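Nigritoxine (Vibrio nigripulchritudo, PDB 5M41) acts as a bacterial toxin against crustaceans and insects and has a new fold. Local coordinates at residues Leu458-Gly462 / Gln496-Glu501; Pro490-Val494 / Asn561-Leu566; Lys507-Lys513 / Glu524-Ser530; His556-Asn562 / Ile573-Asn578. All coordinates share one frame; numbering follows the deposited sequence.

In the fold
The four interactions cluster around a four-stranded and a six-stranded antiparallel sheet. Interaction 3 pairs the two middle strands of the first sheet, and interaction 4 pairs the first two strands of the second. Both combine backbone ladders with apolar side chains on one face. Interactions 2, 3 and 4 are partly buried; interaction 1 lies at the surface, with none of its touching residues buried. There a loop packs apolar groups on edge strand 496-500. Interaction 2 is mostly amide chemistry. It shares Asn561 and Asn562 with interaction 4 and touches interaction 3 through Tyr511, Lys513 and Asn525, so it bridges the sheets. His556 ties interaction 4 to interaction 1 through Val497 O.

Interaction 1: residues Leu458-Gly462 / Gln496-Glu501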
loop_
_atom_site.group_PDB
_atom_site.type_symbol
_atom_site.label_atom_id
_atom_site.label_comp_id
_atom_site.label_asym_id
_atom_site.label_seq_id
_atom_site.Cartn_x
_atom_site.Cartn_y
_atom_site.Cartn_z
ATOM N N LEU A 458 -13.860 -7.337 19.345
ATOM C CA LEU A 458 -15.194 -6.877 19.743
ATOM C C LEU A 458 -16.131 -8.071 19.990
ATOM O O LEU A 458 -16.942 -8.433 19.128
ATOM C CB LEU A 458 -15.786 -5.921 18.687
ATOM C CG LEU A 458 -14.889 -4.846 18.043
ATOM C CD1 LEU A 458 -15.572 -4.206 16.845
ATOM C CD2 LEU A 458 -14.430 -3.780 19.030
ATOM N N SER A 459 -16.008 -8.682 21.168
ATOM C CA SER A 459 -16.809 -9.864 21.523
ATOM C C SER A 459 -17.123 -10.001 23.024
ATOM O O SER A 459 -17.662 -11.024 23.457
ATOM C CB SER A 459 -16.140 -11.142 20.996
ATOM O OG SER A 459 -14.797 -11.231 21.437
ATOM N N GLY A 460 -16.804 -8.970 23.808
ATOM C CA GLY A 460 -17.059 -8.987 25.251
ATOM C C GLY A 460 -18.052 -7.955 25.770
ATOM O O GLY A 460 -18.311 -7.906 26.976
ATOM N N ARG A 461 -18.618 -7.144 24.872
ATOM C CA ARG A 461 -19.532 -6.044 25.245
ATOM C C ARG A 461 -20.981 -6.477 25.547
ATOM O O ARG A 461 -21.459 -7.485 25.020
ATOM C CB ARG A 461 -19.534 -4.947 24.167
ATOM C CG ARG A 461 -20.175 -5.356 22.842
ATOM C CD ARG A 461 -20.697 -4.159 22.053
ATOM N NE ARG A 461 -21.643 -4.561 21.008
ATOM C CZ ARG A 461 -22.971 -4.475 21.100
ATOM N NH1 ARG A 461 -23.549 -3.982 22.188
ATOM N NH2 ARG A 461 -23.727 -4.877 20.086
ATOM N N GLY A 462 -21.670 -5.694 26.383
ATOM C CA GLY A 462 -23.068 -5.949 26.751
ATOM C C GLY A 462 -23.263 -7.217 27.565
ATOM O O GLY A 462 -23.536 -8.281 27.000
ATOM N N GLN A 496 -26.789 1.186 22.934
ATOM C CA GLN A 496 -25.786 0.363 22.312
ATOM C C GLN A 496 -24.383 0.614 22.848
ATOM O O GLN A 496 -23.966 1.765 23.046
ATOM C CB GLN A 496 -25.851 0.601 20.803
ATOM C CG GLN A 496 -25.576 -0.631 19.988
ATOM C CD GLN A 496 -26.649 -1.686 20.096
ATOM O OE1 GLN A 496 -27.833 -1.389 20.065
ATOM N NE2 GLN A 496 -26.231 -2.929 20.170
ATOM N N VAL A 497 -23.635 -0.464 23.076
ATOM C CA VAL A 497 -22.286 -0.316 23.606
ATOM C C VAL A 497 -21.301 -0.071 22.461
ATOM O O VAL A 497 -20.981 -0.974 21.688
ATOM C CB VAL A 497 -21.824 -1.515 24.476
ATOM C CG1 VAL A 497 -20.377 -1.321 24.898
ATOM C CG2 VAL A 497 -22.701 -1.671 25.714
ATOM N N TYR A 498 -20.835 1.164 22.362
ATOM C CA TYR A 498 -19.840 1.526 21.389
ATOM C C TYR A 498 -18.450 1.270 21.965
ATOM O O TYR A 498 -18.088 1.815 23.017
ATOM C CB TYR A 498 -20.009 2.988 20.955
ATOM C CG TYR A 498 -18.874 3.487 20.101
ATOM C CD1 TYR A 498 -18.467 2.784 18.964
ATOM C CD2 TYR A 498 -18.198 4.649 20.433
ATOM C CE1 TYR A 498 -17.416 3.236 18.185
ATOM C CE2 TYR A 498 -17.140 5.104 19.666
ATOM C CZ TYR A 498 -16.758 4.399 18.542
ATOM O OH TYR A 498 -15.706 4.863 17.793
ATOM N N ILE A 499 -17.684 0.427 21.277
ATOM C CA ILE A 499 -16.295 0.170 21.659
ATOM C C ILE A 499 -15.357 1.028 20.826
ATOM O O ILE A 499 -15.150 0.782 19.634
ATOM C CB ILE A 499 -15.909 -1.320 21.546
ATOM C CG1 ILE A 499 -16.884 -2.178 22.359
ATOM C CG2 ILE A 499 -14.474 -1.526 22.031
ATOM C CD1 ILE A 499 -16.965 -3.622 21.910
ATOM N N ASN A 500 -14.820 2.058 21.469
ATOM C CA ASN A 500 -13.906 2.991 20.835
ATOM C C ASN A 500 -12.539 2.352 20.849
ATOM O O ASN A 500 -11.889 2.280 21.899
ATOM C CB ASN A 500 -13.904 4.309 21.614
ATOM C CG ASN A 500 -13.201 5.429 20.879
ATOM O OD1 ASN A 500 -12.123 5.240 20.305
ATOM N ND2 ASN A 500 -13.805 6.621 20.912
ATOM N N GLU A 501 -12.114 1.859 19.691
ATOM C CA GLU A 501 -10.874 1.104 19.597
ATOM C C GLU A 501 -9.633 1.956 19.899
ATOM O O GLU A 501 -8.614 1.429 20.360
ATOM C CB GLU A 501 -10.753 0.431 18.226
ATOM C CG GLU A 501 -11.645 -0.789 18.026
ATOM C CD GLU A 501 -11.903 -1.077 16.547
ATOM O OE1 GLU A 501 -12.490 -0.204 15.874
ATOM O OE2 GLU A 501 -11.529 -2.160 16.046
#
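Val497 O is met by two groups: Arg461 CD from the loop, at 3.2 Å from Val497 O, and His556 NE2, outside both segments, which gives it a hydrogen bond. Arg461 NE is farther, at 3.7 Å from Val497 O. The arginine therefore meets this carbonyl with its last methylene. Its aliphatic part carries much of the contact. CG of Arg461 stands between the backbone N and the carbonyl carbon (chi1 69°), and the chain then runs extended to NE. This brings the methylenes over two side chains of the strand. Arg461 CB lies 3.7 Å from Ile499 CD1, and Arg461 CD lies 3.8 Å from Val497 CB. The Arg461 and Val497 side chains run alongside with reversed directions, while those of Arg461 and Ile499 lie at a slant to each other. The guanidinium ends near the amide of Gln496, with the two planes 71° apart, so they are not stacked. At the other end, Leu458 CD2 meets Ile499 CG2 at 3.8 Å. The same methyl is 4.2 Å from Glu501 CG. The carboxylate of Glu501 is held by a salt bridge to Arg454. The contact is thus mainly apolar, at the surface of the protein. The loop 458-462 leaves helix 444-457 and runs beside edge strand 496-500, whose other side is bonded to strand 505-515. Tyr498 is directed away from the loop; its side chain touches helix 546-555, and its OH bonds Asp551. Gln555 of that helix touches Leu458 and bonds Ile499 O, so helix 546-555 touches both the loop and the strand.

Interaction 2: residues Pro490-Val494 / Asn561-Leu566; sequences PNGNV and NNIGDL
An Asx turn headed by Asn562, at the end of strand 560-562, is the motif that Asn491 and Asn493 grip. Asn562 OD1 accepts from Gly564 N at 2.8 Å and so turns the chain after the strand. CG of Asn562 is anti to the backbone N (chi1 -177°), which brings the amide to the turning backbone. Its ND2 bonds Asp565 O at 2.9 Å, a second link, to the residue just beyond the turn. Asn493 reads the backbone of Asn562 much as a neighbouring strand would. Its OD1 takes the N-H of Asn562 at 2.9 Å, and its ND2 gives a nearly straight bond to Asn562 O at 3.0 Å (169° at the hydrogen). That oxygen lies in the amide plane of Asn493, but ND2 sits above the carbonyl plane of Asn562. Asn493 ND2 has a further partner in Tyr511 O, on strand 505-515. The amide of Asn491 stacks on that of Asn562, with planes 15° apart and Asn491 CG 3.5 Å from Asn562 ND2. Beyond it, Leu566 CD2 packs on Pro490 O at 3.5 Å. One water joins the segments: it donates to Asn491 O at 2.8 Å and accepts from Asn562 ND2 at 2.7 Å.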
loop_
_atom_site.group_PDB
_atom_site.type_symbol
_atom_site.label_atom_id
_atom_site.label_comp_id
_atom_site.label_asym_id
_atom_site.label_seq_id
_atom_site.Cartn_x
_atom_site.Cartn_y
_atom_site.Cartn_z
ATOM N N PRO A 490 -38.493 9.219 23.647
ATOM C CA PRO A 490 -39.907 8.823 23.608
ATOM C C PRO A 490 -40.143 7.559 22.787
ATOM O O PRO A 490 -41.147 6.875 23.011
ATOM C CB PRO A 490 -40.604 10.021 22.933
ATOM C CG PRO A 490 -39.520 10.707 22.166
ATOM C CD PRO A 490 -38.278 10.525 22.996
ATOM N N ASN A 491 -39.241 7.247 21.849
ATOM C CA ASN A 491 -39.500 6.115 20.970
ATOM C C ASN A 491 -39.031 4.820 21.608
ATOM O O ASN A 491 -39.351 3.731 21.121
ATOM C CB ASN A 491 -38.886 6.319 19.563
ATOM C CG ASN A 491 -39.510 7.488 18.811
ATOM O OD1 ASN A 491 -38.833 8.178 18.033
ATOM N ND2 ASN A 491 -40.796 7.723 19.035
ATOM N N GLY A 492 -38.272 4.936 22.696
ATOM C CA GLY A 492 -37.724 3.760 23.354
ATOM C C GLY A 492 -36.621 3.123 22.521
ATOM O O GLY A 492 -36.536 1.884 22.417
ATOM N N ASN A 493 -35.767 3.968 21.935
ATOM C CA ASN A 493 -34.638 3.476 21.159
ATOM C C ASN A 493 -33.659 2.753 22.070
ATOM O O ASN A 493 -33.447 3.164 23.221
ATOM C CB ASN A 493 -33.966 4.604 20.349
ATOM C CG ASN A 493 -34.789 5.018 19.149
ATOM O OD1 ASN A 493 -35.471 4.196 18.552
ATOM N ND2 ASN A 493 -34.745 6.296 18.797
ATOM N N VAL A 494 -33.129 1.642 21.567
ATOM C CA VAL A 494 -32.290 0.728 22.345
ATOM C C VAL A 494 -30.872 1.256 22.439
ATOM O O VAL A 494 -30.283 1.708 21.434
ATOM C CB VAL A 494 -32.288 -0.690 21.726
ATOM C CG1 VAL A 494 -31.379 -1.631 22.503
ATOM C CG2 VAL A 494 -33.711 -1.245 21.666
ATOM N N ASN A 561 -33.357 2.275 14.504
ATOM C CA ASN A 561 -33.954 3.159 15.497
ATOM C C ASN A 561 -35.162 3.802 14.877
ATOM O O ASN A 561 -35.235 3.926 13.647
ATOM C CB ASN A 561 -32.988 4.263 15.910
ATOM C CG ASN A 561 -31.792 3.732 16.642
ATOM O OD1 ASN A 561 -30.692 3.606 16.067
ATOM N ND2 ASN A 561 -31.993 3.372 17.896
ATOM N N ASN A 562 -36.099 4.216 15.730
ATOM C CA ASN A 562 -37.233 5.005 15.300
ATOM C C ASN A 562 -36.814 6.466 15.424
ATOM O O ASN A 562 -36.610 6.974 16.526
ATOM C CB ASN A 562 -38.456 4.683 16.165
ATOM C CG ASN A 562 -39.716 5.413 15.722
ATOM O OD1 ASN A 562 -39.751 6.129 14.707
ATOM N ND2 ASN A 562 -40.771 5.221 16.488
ATOM N N ILE A 563 -36.628 7.117 14.282
ATOM C CA ILE A 563 -36.289 8.539 14.261
ATOM C C ILE A 563 -37.562 9.357 14.015
ATOM O O ILE A 563 -37.514 10.581 13.865
ATOM C CB ILE A 563 -35.197 8.861 13.204
ATOM C CG1 ILE A 563 -35.643 8.402 11.793
ATOM C CG2 ILE A 563 -33.852 8.265 13.631
ATOM C CD1 ILE A 563 -34.839 8.969 10.634
ATOM N N GLY A 564 -38.701 8.672 13.967
ATOM C CA GLY A 564 -39.994 9.345 13.810
ATOM C C GLY A 564 -40.723 9.488 15.139
ATOM O O GLY A 564 -40.145 9.948 16.135
ATOM N N ASP A 565 -41.988 9.072 15.162
ATOM C CA ASP A 565 -42.856 9.236 16.350
ATOM C C ASP A 565 -43.385 7.925 16.901
ATOM O O ASP A 565 -43.128 6.864 16.330
ATOM C CB ASP A 565 -44.028 10.129 15.994
ATOM C CG ASP A 565 -43.598 11.535 15.718
ATOM O OD1 ASP A 565 -42.611 11.978 16.350
ATOM O OD2 ASP A 565 -44.231 12.193 14.865
ATOM N N LEU A 566 -44.129 8.001 18.011
ATOM C CA LEU A 566 -44.724 6.813 18.626
ATOM C C LEU A 566 -46.097 7.078 19.272
ATOM O O LEU A 566 -46.244 7.970 20.105
ATOM C CB LEU A 566 -43.758 6.192 19.645
ATOM C CG LEU A 566 -44.224 4.890 20.313
ATOM C CD1 LEU A 566 -44.162 3.716 19.348
ATOM C CD2 LEU A 566 -43.377 4.615 21.549
HETATM O O HOH W 1 -40.550 3.496 18.601
#

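Interaction 3: residues Lys507-Lys513 / Glu524-Ser530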
loop_
_atom_site.group_PDB
_atom_site.type_symbol
_atom_site.label_atom_id
_atom_site.label_comp_id
_atom_site.label_asym_id
_atom_site.label_seq_id
_atom_site.Cartn_x
_atom_site.Cartn_y
_atom_site.Cartn_z
ATOM N N LYS A 507 -18.502 3.285 25.346
ATOM C CA LYS A 507 -19.529 4.313 25.516
ATOM C C LYS A 507 -20.902 3.720 25.235
ATOM O O LYS A 507 -21.065 2.898 24.316
ATOM C CB LYS A 507 -19.296 5.498 24.567
ATOM C CG LYS A 507 -17.980 6.236 24.736
ATOM C CD LYS A 507 -18.029 7.555 23.983
ATOM C CE LYS A 507 -16.645 8.174 23.831
ATOM N NZ LYS A 507 -16.732 9.446 23.054
ATOM N N ASN A 508 -21.886 4.153 26.017
ATOM C CA ASN A 508 -23.277 3.772 25.811
ATOM C C ASN A 508 -23.998 4.827 24.996
ATOM O O ASN A 508 -24.129 5.983 25.432
ATOM C CB ASN A 508 -23.998 3.568 27.146
ATOM C CG ASN A 508 -23.442 2.406 27.931
ATOM O OD1 ASN A 508 -23.279 1.303 27.412
ATOM N ND2 ASN A 508 -23.148 2.645 29.192
ATOM N N ILE A 509 -24.480 4.408 23.822
ATOM C CA ILE A 509 -25.071 5.298 22.842
ATOM C C ILE A 509 -26.544 5.002 22.635
ATOM O O ILE A 509 -26.944 3.848 22.500
ATOM C CB ILE A 509 -24.334 5.162 21.481
ATOM C CG1 ILE A 509 -22.808 5.237 21.689
ATOM C CG2 ILE A 509 -24.826 6.206 20.485
ATOM C CD1 ILE A 509 -22.305 6.538 22.299
ATOM N N THR A 510 -27.344 6.056 22.600
ATOM C CA THR A 510 -28.767 5.929 22.342
ATOM C C THR A 510 -29.115 6.985 21.338
ATOM O O THR A 510 -28.602 8.112 21.422
ATOM C CB THR A 510 -29.594 6.167 23.637
ATOM O OG1 THR A 510 -29.245 5.155 24.578
ATOM C CG2 THR A 510 -31.114 6.114 23.377
ATOM N N TYR A 511 -29.977 6.634 20.384
ATOM C CA TYR A 511 -30.510 7.621 19.468
ATOM C C TYR A 511 -31.680 8.374 20.118
ATOM O O TYR A 511 -32.814 7.887 20.143
ATOM C CB TYR A 511 -30.966 6.948 18.170
ATOM C CG TYR A 511 -30.638 7.698 16.921
ATOM C CD1 TYR A 511 -30.460 7.007 15.722
ATOM C CD2 TYR A 511 -30.481 9.082 16.921
ATOM C CE1 TYR A 511 -30.151 7.668 14.548
ATOM C CE2 TYR A 511 -30.161 9.762 15.744
ATOM C CZ TYR A 511 -30.003 9.035 14.564
ATOM O OH TYR A 511 -29.689 9.652 13.384
ATOM N N ARG A 512 -31.408 9.582 20.603
ATOM C CA ARG A 512 -32.363 10.311 21.441
ATOM C C ARG A 512 -32.981 11.510 20.743
ATOM O O ARG A 512 -32.379 12.063 19.818
ATOM C CB ARG A 512 -31.659 10.825 22.685
ATOM C CG ARG A 512 -31.197 9.754 23.632
ATOM C CD ARG A 512 -30.239 10.387 24.618
ATOM N NE ARG A 512 -30.921 10.954 25.771
ATOM C CZ ARG A 512 -30.922 12.241 26.124
ATOM N NH1 ARG A 512 -30.289 13.164 25.412
ATOM N NH2 ARG A 512 -31.564 12.604 27.219
ATOM N N LYS A 513 -34.162 11.932 21.208
ATOM C CA LYS A 513 -34.829 13.082 20.609
ATOM C C LYS A 513 -34.633 14.314 21.475
ATOM O O LYS A 513 -35.190 14.404 22.573
ATOM C CB LYS A 513 -36.314 12.803 20.329
ATOM C CG LYS A 513 -36.810 13.493 19.057
ATOM C CD LYS A 513 -38.208 13.057 18.645
ATOM C CE LYS A 513 -38.220 11.742 17.877
ATOM N NZ LYS A 513 -38.124 11.930 16.403
ATOM N N GLU A 524 -35.143 17.070 17.380
ATOM C CA GLU A 524 -34.411 16.338 16.359
ATOM C C GLU A 524 -33.776 15.132 17.027
ATOM O O GLU A 524 -33.667 15.086 18.260
ATOM C CB GLU A 524 -33.325 17.224 15.752
ATOM C CG GLU A 524 -32.132 17.407 16.681
ATOM C CD GLU A 524 -31.212 18.538 16.283
ATOM O OE1 GLU A 524 -31.418 19.132 15.209
ATOM O OE2 GLU A 524 -30.276 18.834 17.057
ATOM N N ASN A 525 -33.346 14.167 16.214
ATOM C CA ASN A 525 -32.707 12.942 16.709
ATOM C C ASN A 525 -31.194 13.104 16.768
ATOM O O ASN A 525 -30.599 13.724 15.887
ATOM C CB ASN A 525 -33.096 11.738 15.844
ATOM C CG ASN A 525 -34.603 11.521 15.787
ATOM O OD1 ASN A 525 -35.212 11.056 16.746
ATOM N ND2 ASN A 525 -35.210 11.865 14.662
ATOM N N ARG A 526 -30.580 12.567 17.819
ATOM C CA ARG A 526 -29.140 12.632 17.969
ATOM C C ARG A 526 -28.632 11.422 18.685
ATOM O O ARG A 526 -29.216 11.023 19.702
ATOM C CB ARG A 526 -28.723 13.884 18.730
ATOM C CG ARG A 526 -28.371 15.054 17.837
ATOM C CD ARG A 526 -27.605 16.088 18.632
ATOM N NE ARG A 526 -26.858 16.986 17.758
ATOM C CZ ARG A 526 -27.053 18.299 17.685
ATOM N NH1 ARG A 526 -27.972 18.888 18.445
ATOM N NH2 ARG A 526 -26.317 19.027 16.853
ATOM N N LEU A 527 -27.546 10.842 18.157
ATOM C CA LEU A 527 -26.839 9.775 18.850
ATOM C C LEU A 527 -26.039 10.401 20.001
ATOM O O LEU A 527 -25.221 11.308 19.791
ATOM C CB LEU A 527 -25.905 9.023 17.905
ATOM C CG LEU A 527 -26.587 8.079 16.900
ATOM C CD1 LEU A 527 -25.650 7.704 15.749
ATOM C CD2 LEU A 527 -27.169 6.842 17.589
ATOM N N GLN A 528 -26.275 9.927 21.220
ATOM C CA GLN A 528 -25.640 10.558 22.371
ATOM C C GLN A 528 -25.111 9.510 23.306
ATOM O O GLN A 528 -25.654 8.410 23.394
ATOM C CB GLN A 528 -26.620 11.491 23.082
ATOM C CG GLN A 528 -26.876 12.790 22.337
ATOM C CD GLN A 528 -27.731 13.779 23.122
ATOM O OE1 GLN A 528 -28.826 13.452 23.569
ATOM N NE2 GLN A 528 -27.244 15.005 23.255
ATOM N N GLU A 529 -24.019 9.839 23.975
ATOM C CA GLU A 529 -23.506 8.969 25.011
ATOM C C GLU A 529 -23.983 9.473 26.395
ATOM O O GLU A 529 -24.007 10.680 26.649
ATOM C CB GLU A 529 -21.981 8.877 24.947
ATOM C CG GLU A 529 -21.265 10.096 25.499
ATOM C CD GLU A 529 -19.891 9.797 26.084
ATOM O OE1 GLU A 529 -19.711 8.779 26.795
ATOM O OE2 GLU A 529 -18.982 10.614 25.835
ATOM N N SER A 530 -24.342 8.538 27.272
ATOM C CA SER A 530 -24.732 8.863 28.649
ATOM C C SER A 530 -23.536 8.731 29.587
ATOM O O SER A 530 -22.647 7.908 29.355
ATOM C CB SER A 530 -25.869 7.959 29.123
ATOM O OG SER A 530 -25.451 6.603 29.107
HETATM O O HOH W 2 -35.082 9.102 18.922
#
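Strands 507-513 and 524-530 run antiparallel at 155°, with Thr510-Gln528 and Arg512-Arg526 as hydrogen-bonded pairs. These pairs make four backbone bonds, the shortest Arg526 N to Arg512 O at 2.7 Å; Ser530 N to Asn508 O adds a fifth. Ile509, Tyr511 and Leu527 share one face. Leu527 lies over the face of the Tyr511 ring in a CH-pi contact, with CG 3.9 Å from the centroid and 6° off the normal. Leu527 CD2 also reaches Ile509 CG2 at 3.8 Å. On the same face, the Lys513 chain bends at chi3 (-82°) and again at chi4, which brings NZ to bond Asn525 OD1 at 3.1 Å. A water donates to that oxygen and to Tyr511 O. On the other face, Arg512 NH1 points at Gln528 OE1, but too closely to be reliable. Lys507 and Glu529 form a long ion pair; their stronger partners are Glu548 and Arg541. Phe552 and Arg553 of helix 546-555 lie against the Ile509-Leu527 face, and Arg553 NH2 bonds Tyr511 OH. Strands 496-500 and 538-542 flank the hairpin. Lys513 NZ also bonds Gly564 O and Ile563 O, and Asn525 ND2 bonds Ile563 O, in the loop after strand 560-562.

Interaction 4: residues His556-Asn562 / Ile573-Asn578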
loop_
_atom_site.group_PDB
_atom_site.type_symbol
_atom_site.label_atom_id
_atom_site.label_comp_id
_atom_site.label_asym_id
_atom_site.label_seq_id
_atom_site.Cartn_x
_atom_site.Cartn_y
_atom_site.Cartn_z
ATOM N N HIS A 556 -22.095 -0.586 14.522
ATOM C CA HIS A 556 -23.497 -0.978 14.746
ATOM C C HIS A 556 -24.383 -0.794 13.543
ATOM O O HIS A 556 -25.580 -0.417 13.651
ATOM C CB HIS A 556 -24.017 -0.268 15.981
ATOM C CG HIS A 556 -23.318 -0.714 17.227
ATOM N ND1 HIS A 556 -23.708 -1.796 17.910
ATOM C CD2 HIS A 556 -22.160 -0.250 17.843
ATOM C CE1 HIS A 556 -22.861 -1.997 18.953
ATOM N NE2 HIS A 556 -21.922 -1.048 18.908
ATOM N N LYS A 557 -23.813 -1.121 12.381
ATOM C CA LYS A 557 -24.463 -0.840 11.082
ATOM C C LYS A 557 -25.796 -1.542 10.861
ATOM O O LYS A 557 -26.604 -1.065 10.080
ATOM C CB LYS A 557 -23.517 -1.147 9.906
ATOM C CG LYS A 557 -23.060 -2.596 9.831
ATOM C CD LYS A 557 -22.363 -2.811 8.494
ATOM C CE LYS A 557 -22.044 -4.275 8.263
ATOM N NZ LYS A 557 -21.441 -4.442 6.905
ATOM N N ASP A 558 -26.023 -2.656 11.559
ATOM C CA ASP A 558 -27.246 -3.459 11.400
ATOM C C ASP A 558 -28.444 -3.037 12.256
ATOM O O ASP A 558 -29.550 -3.517 12.032
ATOM C CB ASP A 558 -26.941 -4.938 11.680
ATOM C CG ASP A 558 -25.829 -5.484 10.798
ATOM O OD1 ASP A 558 -25.896 -5.292 9.564
ATOM O OD2 ASP A 558 -24.887 -6.109 11.339
ATOM N N ASP A 559 -28.238 -2.167 13.243
ATOM C CA ASP A 559 -29.323 -1.816 14.175
ATOM C C ASP A 559 -30.186 -0.674 13.665
ATOM O O ASP A 559 -29.682 0.263 13.032
ATOM C CB ASP A 559 -28.787 -1.435 15.558
ATOM C CG ASP A 559 -27.840 -2.486 16.152
ATOM O OD1 ASP A 559 -28.170 -3.693 16.165
ATOM O OD2 ASP A 559 -26.755 -2.086 16.625
ATOM N N PHE A 560 -31.478 -0.748 13.987
ATOM C CA PHE A 560 -32.472 0.245 13.572
ATOM C C PHE A 560 -32.948 1.037 14.772
ATOM O O PHE A 560 -32.924 0.546 15.910
ATOM C CB PHE A 560 -33.678 -0.431 12.913
ATOM C CG PHE A 560 -33.390 -1.020 11.563
ATOM C CD1 PHE A 560 -33.831 -0.371 10.399
ATOM C CD2 PHE A 560 -32.722 -2.238 11.440
ATOM C CE1 PHE A 560 -33.589 -0.909 9.142
ATOM C CE2 PHE A 560 -32.486 -2.793 10.188
ATOM C CZ PHE A 560 -32.908 -2.121 9.039
ATOM N N ASN A 561 -33.357 2.275 14.504
ATOM C CA ASN A 561 -33.954 3.159 15.497
ATOM C C ASN A 561 -35.162 3.802 14.877
ATOM O O ASN A 561 -35.235 3.926 13.647
ATOM C CB ASN A 561 -32.988 4.263 15.910
ATOM C CG ASN A 561 -31.792 3.732 16.642
ATOM O OD1 ASN A 561 -30.692 3.606 16.067
ATOM N ND2 ASN A 561 -31.993 3.372 17.896
ATOM N N ASN A 562 -36.099 4.216 15.730
ATOM C CA ASN A 562 -37.233 5.005 15.300
ATOM C C ASN A 562 -36.814 6.466 15.424
ATOM O O ASN A 562 -36.610 6.974 16.526
ATOM C CB ASN A 562 -38.456 4.683 16.165
ATOM C CG ASN A 562 -39.716 5.413 15.722
ATOM O OD1 ASN A 562 -39.751 6.129 14.707
ATOM N ND2 ASN A 562 -40.771 5.221 16.488
ATOM N N ILE A 573 -40.771 6.011 11.952
ATOM C CA ILE A 573 -39.812 6.099 10.840
ATOM C C ILE A 573 -38.576 5.309 11.277
ATOM O O ILE A 573 -37.828 5.751 12.164
ATOM C CB ILE A 573 -39.426 7.561 10.500
ATOM C CG1 ILE A 573 -40.661 8.374 10.074
ATOM C CG2 ILE A 573 -38.379 7.589 9.385
ATOM C CD1 ILE A 573 -40.423 9.872 9.931
ATOM N N ILE A 574 -38.389 4.126 10.681
ATOM C CA ILE A 574 -37.428 3.145 11.207
ATOM C C ILE A 574 -36.209 3.094 10.273
ATOM O O ILE A 574 -36.332 2.755 9.072
ATOM C CB ILE A 574 -38.054 1.729 11.352
ATOM C CG1 ILE A 574 -39.501 1.783 11.906
ATOM C CG2 ILE A 574 -37.158 0.811 12.180
ATOM C CD1 ILE A 574 -39.619 2.229 13.357
ATOM N N ALA A 575 -35.048 3.455 10.815
ATOM C CA ALA A 575 -33.845 3.709 10.005
ATOM C C ALA A 575 -32.634 2.961 10.526
ATOM O O ALA A 575 -32.355 2.965 11.738
ATOM C CB ALA A 575 -33.546 5.206 9.963
ATOM N N VAL A 576 -31.893 2.350 9.606
ATOM C CA VAL A 576 -30.718 1.586 9.977
ATOM C C VAL A 576 -29.538 2.548 10.286
ATOM O O VAL A 576 -29.534 3.690 9.809
ATOM C CB VAL A 576 -30.384 0.522 8.890
ATOM C CG1 VAL A 576 -29.690 1.146 7.685
ATOM C CG2 VAL A 576 -29.513 -0.582 9.479
ATOM N N ASN A 577 -28.585 2.121 11.126
ATOM C CA ASN A 577 -27.437 2.958 11.465
ATOM C C ASN A 577 -26.422 3.130 10.338
ATOM O O ASN A 577 -25.742 4.174 10.277
ATOM C CB ASN A 577 -26.684 2.406 12.662
ATOM C CG ASN A 577 -27.431 2.588 13.962
ATOM O OD1 ASN A 577 -28.322 3.427 14.073
ATOM N ND2 ASN A 577 -27.052 1.802 14.963
ATOM N N ASN A 578 -26.301 2.112 9.470
ATOM C CA ASN A 578 -25.276 2.106 8.387
ATOM C C ASN A 578 -25.081 3.490 7.783
ATOM O O ASN A 578 -26.049 4.092 7.298
ATOM C CB ASN A 578 -25.667 1.146 7.270
ATOM C CG ASN A 578 -24.493 0.822 6.342
ATOM O OD1 ASN A 578 -23.799 1.722 5.827
ATOM N ND2 ASN A 578 -24.252 -0.469 6.144
#
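The Phe560 ring lies with one face on Val576, whose CB is 3.8 Å from the centroid, 21° off the normal and shifted toward the rim. This is a CH-pi contact within a non-hydrogen-bonded antiparallel pair. CG of Phe560 is anti to the carbonyl carbon (chi1 -70°), which sets the ring over Val576. The ring also approaches the backbone obliquely, with Phe560 CD1 3.4 Å from Val576 N. Ile574 CG2 packs against Phe560 CB at 3.8 Å. Thr701 and Asn704 of helix 688-704 touch the phenylalanine as well. Next along the strands, Asn561 and Ala575 form the hydrogen-bonded pair, with Ala575 N to Asn561 O at 2.9 Å. Asn562 OD1 takes a further bond from Ile573 N at 2.9 Å. A type I turn from His556 to Asp559 leads out of helix 546-555. Its His556 O accepts from Asp559 N and, at 3.0 Å, from Asn577 ND2; the two come from opposite faces of the carbonyl. Asn577 N bonds Asp559 O at 2.9 Å, and Asn578 N bonds Lys557 O weakly. Asn577 thus bonds two carbonyls of the turn firmly and Asn578 a third weakly, which probably helps hold the turn against the hairpin.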